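Local coordinates for Lmo2470 protein (Listeria monocytogenes EGD-e, PDB 5HL3), which binds calcium and, as an internalin with leucine-rich repeats, interacts with host afadin and facilitates the crossing of basement membranes, at residues A[157-162]-A[179-184]; A[172-177]-A[194-199]; A[220-225]-A[243-248]; A[114-119]-A[138-143]. One frame throughout, in Å; residues are numbered along the deposited sequence.

Contact 1. Residues A[157-162]-A[179-184]; sequences LITSDE and SNQLTT. With CA (calcium ion), chain E.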
loop_
_atom_site.group_PDB
_atom_site.type_symbol
_atom_site.label_atom_id
_atom_site.label_comp_id
_atom_site.label_asym_id
_atom_site.label_seq_id
_atom_site.Cartn_x
_atom_site.Cartn_y
_atom_site.Cartn_z
ATOM N N LEU A 157 6.004 -6.876 4.173
ATOM C CA LEU A 157 7.456 -6.786 3.909
ATOM C C LEU A 157 7.834 -7.170 2.461
ATOM O O LEU A 157 8.818 -7.884 2.225
ATOM C CB LEU A 157 8.242 -7.547 4.961
ATOM C CG LEU A 157 8.163 -6.904 6.355
ATOM C CD1 LEU A 157 8.788 -7.856 7.344
ATOM C CD2 LEU A 157 8.844 -5.566 6.413
ATOM N N ILE A 158 7.052 -6.667 1.505
ATOM C CA ILE A 158 7.325 -6.931 0.111
ATOM C C ILE A 158 8.349 -5.918 -0.410
ATOM O O ILE A 158 8.176 -4.714 -0.234
ATOM C CB ILE A 158 6.034 -6.869 -0.712
ATOM C CG1 ILE A 158 5.124 -8.018 -0.265
ATOM C CG2 ILE A 158 6.343 -7.006 -2.214
ATOM C CD1 ILE A 158 3.697 -7.926 -0.748
ATOM N N THR A 159 9.413 -6.432 -1.031
ATOM C CA THR A 159 10.437 -5.612 -1.705
ATOM C C THR A 159 10.235 -5.723 -3.217
ATOM O O THR A 159 9.515 -6.613 -3.712
ATOM C CB THR A 159 11.865 -5.982 -1.263
ATOM O OG1 THR A 159 12.013 -7.409 -1.286
ATOM C CG2 THR A 159 12.108 -5.469 0.161
ATOM N N SER A 160 10.870 -4.835 -3.975
ATOM C CA SER A 160 10.622 -4.767 -5.421
ATOM C C SER A 160 11.055 -6.025 -6.198
ATOM O O SER A 160 10.453 -6.361 -7.218
ATOM C CB SER A 160 11.235 -3.492 -5.998
ATOM O OG SER A 160 10.618 -2.363 -5.409
ATOM N N ASP A 161 12.032 -6.754 -5.672
ATOM C CA ASP A 161 12.457 -8.004 -6.297
ATOM C C ASP A 161 11.404 -9.129 -6.163
ATOM O O ASP A 161 11.522 -10.166 -6.796
ATOM C CB ASP A 161 13.796 -8.478 -5.696
ATOM C CG ASP A 161 13.693 -8.758 -4.188
ATOM O OD1 ASP A 161 13.252 -7.870 -3.471
ATOM O OD2 ASP A 161 14.021 -9.866 -3.695
ATOM N N GLU A 162 10.382 -8.899 -5.341
ATOM C CA GLU A 162 9.336 -9.896 -5.056
ATOM C C GLU A 162 8.034 -9.618 -5.790
ATOM O O GLU A 162 7.069 -10.376 -5.642
ATOM C CB GLU A 162 9.082 -9.912 -3.526
ATOM C CG GLU A 162 10.277 -10.426 -2.721
ATOM C CD GLU A 162 10.222 -10.183 -1.218
ATOM O OE1 GLU A 162 9.324 -9.444 -0.753
ATOM O OE2 GLU A 162 11.132 -10.718 -0.525
ATOM N N SER A 179 2.218 0.007 2.719
ATOM C CA SER A 179 2.980 -0.428 3.885
ATOM C C SER A 179 3.915 -1.574 3.600
ATOM O O SER A 179 4.024 -2.502 4.403
ATOM C CB SER A 179 2.037 -0.771 5.071
ATOM O OG SER A 179 1.455 0.429 5.564
ATOM N N ASN A 180 4.671 -1.470 2.518
ATOM C CA ASN A 180 5.706 -2.453 2.160
ATOM C C ASN A 180 7.039 -1.738 2.053
ATOM O O ASN A 180 7.192 -0.653 2.600
ATOM C CB ASN A 180 5.276 -3.250 0.912
ATOM C CG ASN A 180 4.245 -4.306 1.231
ATOM O OD1 ASN A 180 4.513 -5.207 2.040
ATOM N ND2 ASN A 180 3.077 -4.200 0.628
ATOM N N GLN A 181 8.016 -2.376 1.407
ATOM C CA GLN A 181 9.373 -1.819 1.286
ATOM C C GLN A 181 9.745 -1.682 -0.191
ATOM O O GLN A 181 10.896 -1.888 -0.574
ATOM C CB GLN A 181 10.378 -2.707 2.049
ATOM C CG GLN A 181 10.074 -2.714 3.544
ATOM C CD GLN A 181 11.157 -3.274 4.487
ATOM O OE1 GLN A 181 10.953 -3.279 5.717
ATOM N NE2 GLN A 181 12.274 -3.700 3.959
ATOM N N LEU A 182 8.790 -1.302 -1.020
ATOM C CA LEU A 182 9.066 -1.147 -2.453
ATOM C C LEU A 182 9.910 0.092 -2.688
ATOM O O LEU A 182 9.574 1.185 -2.230
ATOM C CB LEU A 182 7.759 -1.019 -3.225
ATOM C CG LEU A 182 6.834 -2.238 -3.179
ATOM C CD1 LEU A 182 5.485 -1.869 -3.757
ATOM C CD2 LEU A 182 7.449 -3.416 -3.934
ATOM N N THR A 183 10.986 -0.089 -3.430
ATOM C CA THR A 183 11.872 1.009 -3.846
ATOM C C THR A 183 11.584 1.428 -5.285
ATOM O O THR A 183 11.819 2.588 -5.653
ATOM C CB THR A 183 13.360 0.638 -3.701
ATOM O OG1 THR A 183 13.588 -0.641 -4.306
ATOM C CG2 THR A 183 13.747 0.580 -2.236
ATOM N N THR A 184 11.091 0.493 -6.090
ATOM C CA THR A 184 10.605 0.748 -7.439
ATOM C C THR A 184 9.265 0.038 -7.610
ATOM O O THR A 184 8.940 -0.927 -6.888
ATOM C CB THR A 184 11.566 0.249 -8.544
ATOM O OG1 THR A 184 11.816 -1.148 -8.412
ATOM C CG2 THR A 184 12.917 1.009 -8.484
HETATM CA CA CA E . 9.914 -9.938 1.597
HETATM O O HOH W 1 5.761 -4.304 5.336
HETATM O O HOH W 2 11.805 -8.496 1.368
HETATM O O HOH W 3 12.528 -2.841 -2.666
HETATM O O HOH W 4 11.272 -10.948 3.155
HETATM O O HOH W 5 9.413 -12.269 1.152
HETATM O O HOH W 6 8.133 -10.458 3.021
#
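Two successive loops of the leucine-rich repeat solenoid run alongside each other here, residues 157-162 following strand 150-152 and residues 179-184 following strand 174-176, joined by polar side chains, backbone bonds and two bridging waters. The junction turns on N180, a buried asparagine of the kind that recurs in the repeats as the asparagine ladder. Its OD1 takes the backbone N of I158 at 3.0 Å, the donor standing above the carbonyl plane rather than on a lone pair, and also accepts from the N of M156; its ND2 serves the carbonyl oxygens of L177 and M153. I158 O in turn receives Q181 N at 2.9 Å. One water links L157 N with S179 O, the other S160 N with Q181 O. S160 OG gives its proton to T184 O (2.7 Å), in the carbonyl plane and on a lone pair, while accepting T183 N at 3.0 Å. The hydroxyl reaches both because OG lies beside its own backbone N (chi1 -62°). I158 CG2 and L182 CD2 pack 4.1 Å apart. L157 O (2.4 Å) and both carboxylate oxygens of E162 bind a calcium ion completed by four waters. N180 thus bonds backbone groups of its own turn and of the preceding one, while E162 OE1 accepts T159 N as well as binding the metal, consistent with the ion bracing loop 157-162.

Contact 2. Residues A[172-177]-A[194-199]; sequences LITLDL and LTFLDL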
loop_
_atom_site.group_PDB
_atom_site.type_symbol
_atom_site.label_atom_id
_atom_site.label_comp_id
_atom_site.label_asym_id
_atom_site.label_seq_id
_atom_site.Cartn_x
_atom_site.Cartn_y
_atom_site.Cartn_z
ATOM N N LEU A 172 -7.358 -7.402 -13.598
ATOM C CA LEU A 172 -7.101 -6.783 -12.292
ATOM C C LEU A 172 -7.580 -5.325 -12.224
ATOM O O LEU A 172 -7.250 -4.509 -13.099
ATOM C CB LEU A 172 -5.605 -6.871 -11.963
ATOM C CG LEU A 172 -5.237 -6.570 -10.515
ATOM C CD1 LEU A 172 -5.644 -7.735 -9.632
ATOM C CD2 LEU A 172 -3.739 -6.288 -10.376
ATOM N N ILE A 173 -8.337 -5.003 -11.178
ATOM C CA ILE A 173 -8.897 -3.652 -10.975
ATOM C C ILE A 173 -8.256 -2.949 -9.760
ATOM O O ILE A 173 -8.094 -1.721 -9.790
ATOM C CB ILE A 173 -10.436 -3.742 -10.774
ATOM C CG1 ILE A 173 -11.113 -4.261 -12.036
ATOM C CG2 ILE A 173 -11.031 -2.394 -10.365
ATOM C CD1 ILE A 173 -12.531 -4.685 -11.780
ATOM N N THR A 174 -7.947 -3.703 -8.694
ATOM C CA THR A 174 -7.450 -3.141 -7.442
ATOM C C THR A 174 -6.191 -3.835 -7.015
ATOM O O THR A 174 -6.165 -5.065 -6.930
ATOM C CB THR A 174 -8.504 -3.242 -6.298
ATOM O OG1 THR A 174 -9.647 -2.456 -6.662
ATOM C CG2 THR A 174 -7.942 -2.741 -4.967
ATOM N N LEU A 175 -5.156 -3.060 -6.715
ATOM C CA LEU A 175 -3.892 -3.596 -6.216
ATOM C C LEU A 175 -3.478 -2.734 -5.030
ATOM O O LEU A 175 -3.160 -1.540 -5.194
ATOM C CB LEU A 175 -2.830 -3.562 -7.317
ATOM C CG LEU A 175 -1.446 -4.075 -7.001
ATOM C CD1 LEU A 175 -1.496 -5.491 -6.448
ATOM C CD2 LEU A 175 -0.552 -4.012 -8.243
ATOM N N ASP A 176 -3.497 -3.311 -3.831
ATOM C CA ASP A 176 -3.092 -2.633 -2.597
ATOM C C ASP A 176 -1.769 -3.216 -2.141
ATOM O O ASP A 176 -1.720 -4.353 -1.673
ATOM C CB ASP A 176 -4.157 -2.757 -1.506
ATOM C CG ASP A 176 -3.767 -2.088 -0.189
ATOM O OD1 ASP A 176 -2.704 -1.433 -0.101
ATOM O OD2 ASP A 176 -4.554 -2.244 0.785
ATOM N N LEU A 177 -0.696 -2.437 -2.291
ATOM C CA LEU A 177 0.670 -2.809 -1.891
ATOM C C LEU A 177 1.185 -1.798 -0.847
ATOM O O LEU A 177 2.420 -1.605 -0.718
ATOM C CB LEU A 177 1.592 -2.872 -3.103
ATOM C CG LEU A 177 1.359 -4.088 -4.003
ATOM C CD1 LEU A 177 1.950 -3.846 -5.381
ATOM C CD2 LEU A 177 1.904 -5.342 -3.342
ATOM N N LEU A 194 -6.594 -1.718 -14.470
ATOM C CA LEU A 194 -6.308 -1.297 -13.106
ATOM C C LEU A 194 -6.882 0.096 -12.850
ATOM O O LEU A 194 -6.595 1.027 -13.598
ATOM C CB LEU A 194 -4.793 -1.308 -12.856
ATOM C CG LEU A 194 -4.427 -1.124 -11.382
ATOM C CD1 LEU A 194 -4.730 -2.367 -10.582
ATOM C CD2 LEU A 194 -2.960 -0.736 -11.252
ATOM N N THR A 195 -7.709 0.228 -11.802
ATOM C CA THR A 195 -8.316 1.526 -11.445
ATOM C C THR A 195 -7.795 2.096 -10.137
ATOM O O THR A 195 -7.768 3.312 -9.990
ATOM C CB THR A 195 -9.864 1.480 -11.390
ATOM O OG1 THR A 195 -10.312 0.858 -10.187
ATOM C CG2 THR A 195 -10.398 0.774 -12.592
ATOM N N PHE A 196 -7.363 1.238 -9.208
ATOM C CA PHE A 196 -6.907 1.673 -7.869
ATOM C C PHE A 196 -5.553 1.055 -7.571
ATOM O O PHE A 196 -5.412 -0.168 -7.579
ATOM C CB PHE A 196 -7.951 1.206 -6.827
ATOM C CG PHE A 196 -9.368 1.673 -7.136
ATOM C CD1 PHE A 196 -9.784 2.981 -6.879
ATOM C CD2 PHE A 196 -10.281 0.801 -7.685
ATOM C CE1 PHE A 196 -11.069 3.371 -7.169
ATOM C CE2 PHE A 196 -11.575 1.186 -7.961
ATOM C CZ PHE A 196 -11.961 2.482 -7.720
ATOM N N LEU A 197 -4.551 1.894 -7.345
ATOM C CA LEU A 197 -3.190 1.451 -7.032
ATOM C C LEU A 197 -2.745 2.164 -5.761
ATOM O O LEU A 197 -2.509 3.391 -5.770
ATOM C CB LEU A 197 -2.253 1.736 -8.189
ATOM C CG LEU A 197 -0.781 1.316 -8.059
ATOM C CD1 LEU A 197 -0.677 -0.145 -7.644
ATOM C CD2 LEU A 197 -0.031 1.576 -9.338
ATOM N N ASP A 198 -2.698 1.421 -4.657
ATOM C CA ASP A 198 -2.312 1.990 -3.341
ATOM C C ASP A 198 -0.881 1.600 -3.023
ATOM O O ASP A 198 -0.582 0.432 -2.789
ATOM C CB ASP A 198 -3.273 1.536 -2.233
ATOM C CG ASP A 198 -3.149 2.376 -0.971
ATOM O OD1 ASP A 198 -2.148 3.115 -0.847
ATOM O OD2 ASP A 198 -4.042 2.298 -0.080
ATOM N N LEU A 199 -0.012 2.597 -2.996
ATOM C CA LEU A 199 1.441 2.417 -2.725
ATOM C C LEU A 199 1.876 3.262 -1.541
ATOM O O LEU A 199 3.067 3.503 -1.370
ATOM C CB LEU A 199 2.231 2.750 -3.966
ATOM C CG LEU A 199 1.942 1.878 -5.182
ATOM C CD1 LEU A 199 2.625 2.398 -6.416
ATOM C CD2 LEU A 199 2.359 0.460 -4.914
#
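L175 and L197 run alongside each other, with L175 CD2 3.9 Å from L197 CD1. L194, three residues before L197, joins them: its CD1 meets L175 CB at 4.0 Å and L172 CD2 at the same separation. Both L175 and L197 hold CG anti to the backbone N (chi1 180° and -179°), a shared setting that lets their branches follow one another in line. The other face carries T174, F196, D176 and D198. There T174 OG1 comes to 3.5 Å from CD2 of the F196 ring, and the carboxylates of D176 and D198 lie alongside each other, planes 11° apart, with D176 OD1 4.0 Å from D198 OD2; D176 OD1 accepts from S178 OG and D198 OD1 from N200 ND2, which should ease their mutual repulsion. Positioning all of this is a parallel ladder: L175 N to F196 O, D198 N to L175 O and L177 N to D198 O. At its start I173 O is shared by T195 N (2.8 Å) and F196 N (3.1 Å). The axes of strands 174-176 and 196-198 approach to 5.0 Å within the long parallel sheet of the solenoid, with strand 150-152 alongside 174-176 and strand 218-220 alongside 196-198.

Contact 3. Residues A[220-225]-A[243-248]; sequences NLRHNN and NLDYNF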
loop_
_atom_site.group_PDB
_atom_site.type_symbol
_atom_site.label_atom_id
_atom_site.label_comp_id
_atom_site.label_asym_id
_atom_site.label_seq_id
_atom_site.Cartn_x
_atom_site.Cartn_y
_atom_site.Cartn_z
ATOM N N ASN A 220 -2.155 6.292 -4.924
ATOM C CA ASN A 220 -1.783 6.799 -3.598
ATOM C C ASN A 220 -0.296 6.575 -3.369
ATOM O O ASN A 220 0.143 5.446 -3.258
ATOM C CB ASN A 220 -2.620 6.104 -2.507
ATOM C CG ASN A 220 -2.420 6.732 -1.155
ATOM O OD1 ASN A 220 -1.480 7.500 -0.953
ATOM N ND2 ASN A 220 -3.269 6.403 -0.221
ATOM N N LEU A 221 0.469 7.674 -3.330
ATOM C CA LEU A 221 1.911 7.644 -3.081
ATOM C C LEU A 221 2.286 8.325 -1.783
ATOM O O LEU A 221 3.441 8.708 -1.588
ATOM C CB LEU A 221 2.684 8.270 -4.260
ATOM C CG LEU A 221 2.426 7.712 -5.660
ATOM C CD1 LEU A 221 3.207 8.438 -6.721
ATOM C CD2 LEU A 221 2.649 6.242 -5.774
ATOM N N ARG A 222 1.324 8.485 -0.877
ATOM C CA ARG A 222 1.587 9.165 0.392
ATOM C C ARG A 222 2.696 8.453 1.160
ATOM O O ARG A 222 2.800 7.232 1.133
ATOM C CB ARG A 222 0.302 9.185 1.226
ATOM C CG ARG A 222 0.375 9.866 2.576
ATOM C CD ARG A 222 -1.041 10.005 3.145
ATOM N NE ARG A 222 -1.129 10.955 4.264
ATOM C CZ ARG A 222 -1.058 10.600 5.539
ATOM N NH1 ARG A 222 -0.871 9.325 5.838
ATOM N NH2 ARG A 222 -1.163 11.504 6.513
ATOM N N HIS A 223 3.529 9.218 1.852
ATOM C CA HIS A 223 4.564 8.641 2.694
ATOM C C HIS A 223 5.528 7.736 1.928
ATOM O O HIS A 223 5.751 6.591 2.304
ATOM C CB HIS A 223 3.955 7.916 3.918
ATOM C CG HIS A 223 3.755 8.801 5.116
ATOM N ND1 HIS A 223 4.802 9.456 5.736
ATOM C CD2 HIS A 223 2.646 9.105 5.835
ATOM C CE1 HIS A 223 4.345 10.133 6.772
ATOM N NE2 HIS A 223 3.042 9.944 6.851
ATOM N N ASN A 224 6.122 8.263 0.864
ATOM C CA ASN A 224 7.202 7.577 0.152
ATOM C C ASN A 224 8.440 8.475 0.277
ATOM O O ASN A 224 8.517 9.306 1.197
ATOM C CB ASN A 224 6.757 7.254 -1.274
ATOM C CG ASN A 224 6.022 5.939 -1.334
ATOM O OD1 ASN A 224 6.646 4.900 -1.373
ATOM N ND2 ASN A 224 4.729 5.979 -1.270
ATOM N N ASN A 225 9.411 8.266 -0.607
ATOM C CA ASN A 225 10.659 9.037 -0.596
ATOM C C ASN A 225 10.804 9.849 -1.891
ATOM O O ASN A 225 11.914 10.047 -2.398
ATOM C CB ASN A 225 11.862 8.095 -0.432
ATOM C CG ASN A 225 11.940 7.480 0.943
ATOM O OD1 ASN A 225 11.580 8.081 1.940
ATOM N ND2 ASN A 225 12.434 6.240 0.994
ATOM N N ASN A 243 -2.238 11.072 -4.586
ATOM C CA ASN A 243 -1.887 11.490 -3.227
ATOM C C ASN A 243 -0.377 11.519 -3.095
ATOM O O ASN A 243 0.258 10.489 -3.185
ATOM C CB ASN A 243 -2.530 10.559 -2.195
ATOM C CG ASN A 243 -2.450 11.122 -0.782
ATOM O OD1 ASN A 243 -1.517 11.870 -0.438
ATOM N ND2 ASN A 243 -3.400 10.781 0.036
ATOM N N LEU A 244 0.177 12.724 -2.903
ATOM C CA LEU A 244 1.626 12.918 -2.753
ATOM C C LEU A 244 1.943 13.422 -1.351
ATOM O O LEU A 244 3.070 13.891 -1.101
ATOM C CB LEU A 244 2.150 13.910 -3.805
ATOM C CG LEU A 244 1.894 13.493 -5.248
ATOM C CD1 LEU A 244 2.407 14.537 -6.249
ATOM C CD2 LEU A 244 2.482 12.131 -5.582
ATOM N N ASP A 245 1.022 13.311 -0.420
ATOM C CA ASP A 245 1.239 13.869 0.924
ATOM C C ASP A 245 2.450 13.223 1.579
ATOM O O ASP A 245 2.758 12.055 1.376
ATOM C CB ASP A 245 -0.011 13.618 1.794
ATOM C CG ASP A 245 -0.253 14.664 2.841
ATOM O OD1 ASP A 245 0.007 15.830 2.570
ATOM O OD2 ASP A 245 -0.856 14.314 3.882
ATOM N N TYR A 246 3.171 13.990 2.387
ATOM C CA TYR A 246 4.302 13.444 3.138
ATOM C C TYR A 246 5.389 12.819 2.243
ATOM O O TYR A 246 5.913 11.732 2.490
ATOM C CB TYR A 246 3.846 12.530 4.287
ATOM C CG TYR A 246 3.247 13.275 5.447
ATOM C CD1 TYR A 246 4.061 14.043 6.285
ATOM C CD2 TYR A 246 1.884 13.249 5.705
ATOM C CE1 TYR A 246 3.542 14.753 7.358
ATOM C CE2 TYR A 246 1.359 13.963 6.797
ATOM C CZ TYR A 246 2.187 14.698 7.592
ATOM O OH TYR A 246 1.664 15.400 8.674
ATOM N N ASN A 247 5.764 13.572 1.224
ATOM C CA ASN A 247 6.955 13.289 0.410
ATOM C C ASN A 247 7.886 14.500 0.506
ATOM O O ASN A 247 7.719 15.319 1.426
ATOM C CB ASN A 247 6.563 12.881 -1.019
ATOM C CG ASN A 247 6.064 11.453 -1.076
ATOM O OD1 ASN A 247 6.852 10.518 -1.130
ATOM N ND2 ASN A 247 4.750 11.280 -1.081
ATOM N N PHE A 248 8.873 14.570 -0.386
ATOM C CA PHE A 248 9.971 15.563 -0.293
ATOM C C PHE A 248 10.132 16.307 -1.587
ATOM O O PHE A 248 11.255 16.658 -1.992
ATOM C CB PHE A 248 11.261 14.810 0.142
ATOM C CG PHE A 248 11.045 14.013 1.400
ATOM C CD1 PHE A 248 11.233 14.594 2.639
ATOM C CD2 PHE A 248 10.519 12.722 1.340
ATOM C CE1 PHE A 248 10.943 13.905 3.802
ATOM C CE2 PHE A 248 10.212 12.039 2.502
ATOM C CZ PHE A 248 10.413 12.633 3.732
HETATM O O HOH W 7 7.271 10.441 4.444
#
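Just where parallel strands 218-220 and 241-243 end, this contact joins two turns of the solenoid through the asparagine ladder of the leucine-rich repeats. N247 ND2 donates to L221 O at 2.9 Å and to L244 O of its own turn, while N224 ND2 reaches L221 O as well. Each turn opens with an Asx turn, N220 OD1 and N243 OD1 accepting the backbone N-H groups of R222 and D245. The N220 and N243 side chains lie alongside each other, their amide planes 3° apart. In the conformers described for H223 and R222, Y246 CB sits over the centre of the H223 ring, a CH-pi contact 3.5 Å from the centroid, the rings forming an offset pair with little overlap, and R222 NE makes a weak salt bridge to D245 OD2 at 3.4 Å. H223 N bonds D245 O at 3.0 Å, while D245 OD1 accepts from Q263 N and S264 N. Two amide N-H groups thus hold L221 O from opposite faces and N247 ND2 also serves L244 O, with the aromatic pair farther toward solvent.

Contact 4. Residues A[114-119]-A[138-143]; sequences LSLPNY and SIPDFT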
loop_
_atom_site.group_PDB
_atom_site.type_symbol
_atom_site.label_atom_id
_atom_site.label_comp_id
_atom_site.label_asym_id
_atom_site.label_seq_id
_atom_site.Cartn_x
_atom_site.Cartn_y
_atom_site.Cartn_z
ATOM N N LEU A 114 3.206 -15.985 5.676
ATOM C CA LEU A 114 2.383 -16.704 4.702
ATOM C C LEU A 114 3.039 -16.726 3.340
ATOM O O LEU A 114 3.660 -15.745 2.949
ATOM C CB LEU A 114 1.010 -16.025 4.498
ATOM C CG LEU A 114 0.042 -16.049 5.689
ATOM C CD1 LEU A 114 -1.170 -15.218 5.327
ATOM C CD2 LEU A 114 -0.364 -17.477 6.073
ATOM N N SER A 115 2.929 -17.842 2.619
ATOM C CA SER A 115 3.340 -17.891 1.214
ATOM C C SER A 115 2.104 -17.884 0.320
ATOM O O SER A 115 1.028 -18.309 0.749
ATOM C CB SER A 115 4.227 -19.106 0.915
ATOM O OG SER A 115 3.588 -20.325 1.285
ATOM N N LEU A 116 2.288 -17.399 -0.912
ATOM C CA LEU A 116 1.242 -17.296 -1.911
ATOM C C LEU A 116 1.582 -18.218 -3.076
ATOM O O LEU A 116 2.384 -17.860 -3.937
ATOM C CB LEU A 116 1.041 -15.844 -2.380
ATOM C CG LEU A 116 -0.009 -15.656 -3.488
ATOM C CD1 LEU A 116 -1.320 -16.382 -3.221
ATOM C CD2 LEU A 116 -0.260 -14.177 -3.717
ATOM N N PRO A 117 0.984 -19.412 -3.116
ATOM C CA PRO A 117 1.220 -20.321 -4.226
ATOM C C PRO A 117 0.732 -19.783 -5.557
ATOM O O PRO A 117 -0.158 -18.944 -5.598
ATOM C CB PRO A 117 0.367 -21.561 -3.859
ATOM C CG PRO A 117 0.156 -21.486 -2.448
ATOM C CD PRO A 117 0.164 -20.052 -2.075
ATOM N N ASN A 118 1.297 -20.312 -6.642
ATOM C CA ASN A 118 0.786 -20.016 -7.971
ATOM C C ASN A 118 -0.408 -20.977 -8.189
ATOM O O ASN A 118 -0.320 -21.942 -8.943
ATOM C CB ASN A 118 1.913 -20.211 -8.978
ATOM C CG ASN A 118 1.497 -19.887 -10.393
ATOM O OD1 ASN A 118 0.551 -19.133 -10.628
ATOM N ND2 ASN A 118 2.183 -20.513 -11.353
ATOM N N TYR A 119 -1.523 -20.661 -7.550
ATOM C CA TYR A 119 -2.673 -21.571 -7.516
ATOM C C TYR A 119 -3.121 -21.968 -8.907
ATOM O O TYR A 119 -3.320 -21.102 -9.777
ATOM C CB TYR A 119 -3.864 -20.916 -6.805
ATOM C CG TYR A 119 -3.690 -20.753 -5.310
ATOM C CD1 TYR A 119 -3.634 -21.865 -4.470
ATOM C CD2 TYR A 119 -3.614 -19.510 -4.738
ATOM C CE1 TYR A 119 -3.490 -21.732 -3.096
ATOM C CE2 TYR A 119 -3.494 -19.357 -3.365
ATOM C CZ TYR A 119 -3.406 -20.468 -2.566
ATOM O OH TYR A 119 -3.252 -20.295 -1.204
ATOM N N SER A 138 8.304 -14.716 -2.958
ATOM C CA SER A 138 7.822 -13.690 -3.896
ATOM C C SER A 138 6.362 -13.881 -4.244
ATOM O O SER A 138 5.776 -14.938 -4.014
ATOM C CB SER A 138 8.637 -13.749 -5.193
ATOM O OG SER A 138 9.991 -13.448 -4.959
ATOM N N ILE A 139 5.755 -12.832 -4.760
ATOM C CA ILE A 139 4.422 -12.937 -5.334
ATOM C C ILE A 139 4.613 -13.616 -6.692
ATOM O O ILE A 139 5.396 -13.125 -7.512
ATOM C CB ILE A 139 3.767 -11.549 -5.589
ATOM C CG1 ILE A 139 3.705 -10.729 -4.287
ATOM C CG2 ILE A 139 2.357 -11.697 -6.211
ATOM C CD1 ILE A 139 3.301 -9.285 -4.511
ATOM N N PRO A 140 3.918 -14.739 -6.953
ATOM C CA PRO A 140 4.086 -15.393 -8.269
ATOM C C PRO A 140 3.528 -14.572 -9.421
ATOM O O PRO A 140 2.587 -13.770 -9.234
ATOM C CB PRO A 140 3.277 -16.697 -8.138
ATOM C CG PRO A 140 2.484 -16.583 -6.939
ATOM C CD PRO A 140 2.978 -15.468 -6.076
ATOM N N ASP A 141 4.096 -14.772 -10.623
ATOM C CA ASP A 141 3.500 -14.224 -11.835
ATOM C C ASP A 141 2.381 -15.241 -12.185
ATOM O O ASP A 141 2.584 -16.166 -12.942
ATOM C CB ASP A 141 4.548 -14.087 -12.934
ATOM C CG ASP A 141 4.029 -13.381 -14.169
ATOM O OD1 ASP A 141 2.955 -12.749 -14.115
ATOM O OD2 ASP A 141 4.713 -13.487 -15.220
ATOM N N PHE A 142 1.217 -15.021 -11.589
ATOM C CA PHE A 142 0.122 -15.999 -11.619
ATOM C C PHE A 142 -0.179 -16.506 -13.008
ATOM O O PHE A 142 -0.330 -15.713 -13.933
ATOM C CB PHE A 142 -1.174 -15.396 -11.087
ATOM C CG PHE A 142 -1.029 -14.684 -9.770
ATOM C CD1 PHE A 142 -0.875 -15.389 -8.568
ATOM C CD2 PHE A 142 -1.065 -13.286 -9.729
ATOM C CE1 PHE A 142 -0.738 -14.696 -7.385
ATOM C CE2 PHE A 142 -0.965 -12.602 -8.549
ATOM C CZ PHE A 142 -0.801 -13.309 -7.388
ATOM N N THR A 143 -0.335 -17.814 -13.136
ATOM C CA THR A 143 -0.684 -18.430 -14.426
ATOM C C THR A 143 -2.005 -19.150 -14.395
ATOM O O THR A 143 -2.444 -19.594 -15.442
ATOM C CB THR A 143 0.395 -19.442 -14.882
ATOM O OG1 THR A 143 0.571 -20.420 -13.854
ATOM C CG2 THR A 143 1.726 -18.768 -15.207
HETATM O O HOH W 8 4.917 -16.534 -1.808
#
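L116 and F142 form the apolar centre, crossing at about a right angle: L116 CD2 meets the edge of the F142 ring, in its plane, 3.7 Å from CE1. The leucine reaches it with CG anti to the backbone N (chi1 177°). P140 packs against the same leucine, its CD 4.0 Å from L116 CG, and the P140 ring also lies close over the backbone of 116-117, with CD 3.3 Å from L116 O. P140 O, of the same segment as F142, lies over the centre of one face of the F142 ring. Outward from this, N118 CB rests 3.9 Å from P140 CB, and the extended side chain of N118 (chi1 -178°) carries its amide to T143. There OD1 accepts T143 N at 3.0 Å, in the carbonyl plane and on a lone pair, while ND2 donates to T143 OG1, also at 3.0 Å; one amide therefore grips the backbone N and the hydroxyl of T143. T143 OG1 has a further partner in Q120 NE2. At the other end, a water links L116 N with S138 O. Equivalent Leu-Pro-Asn and Ile-Pro-Asp sequences, with N118 and D141 each at the centre of an inverse gamma turn, occur in adjacent turns, the stacking of successive turns that builds a leucine-rich repeat solenoid.

In the fold
From the N terminus, contact 4 comes first, closing a loop from 114-119 to 138-143 that includes strands 127-129 and 134-135. Contact 1 follows in series, joining 157-162 to 179-184, and it crosses contact 2, whose segments 172-177 and 194-199 alternate with its own. Contact 3 then closes 220-225 onto 243-248. Neighbours are tied directly: E162 O probably bonds I139 N between contacts 1 and 4, L182 and I158 pack on L177 between contacts 1 and 2, and L199 meets N220 and N224 between contacts 2 and 3. Contacts 3 and 4 lie about 28 Å apart, centre to centre, so the set spans much of the parallel sheet.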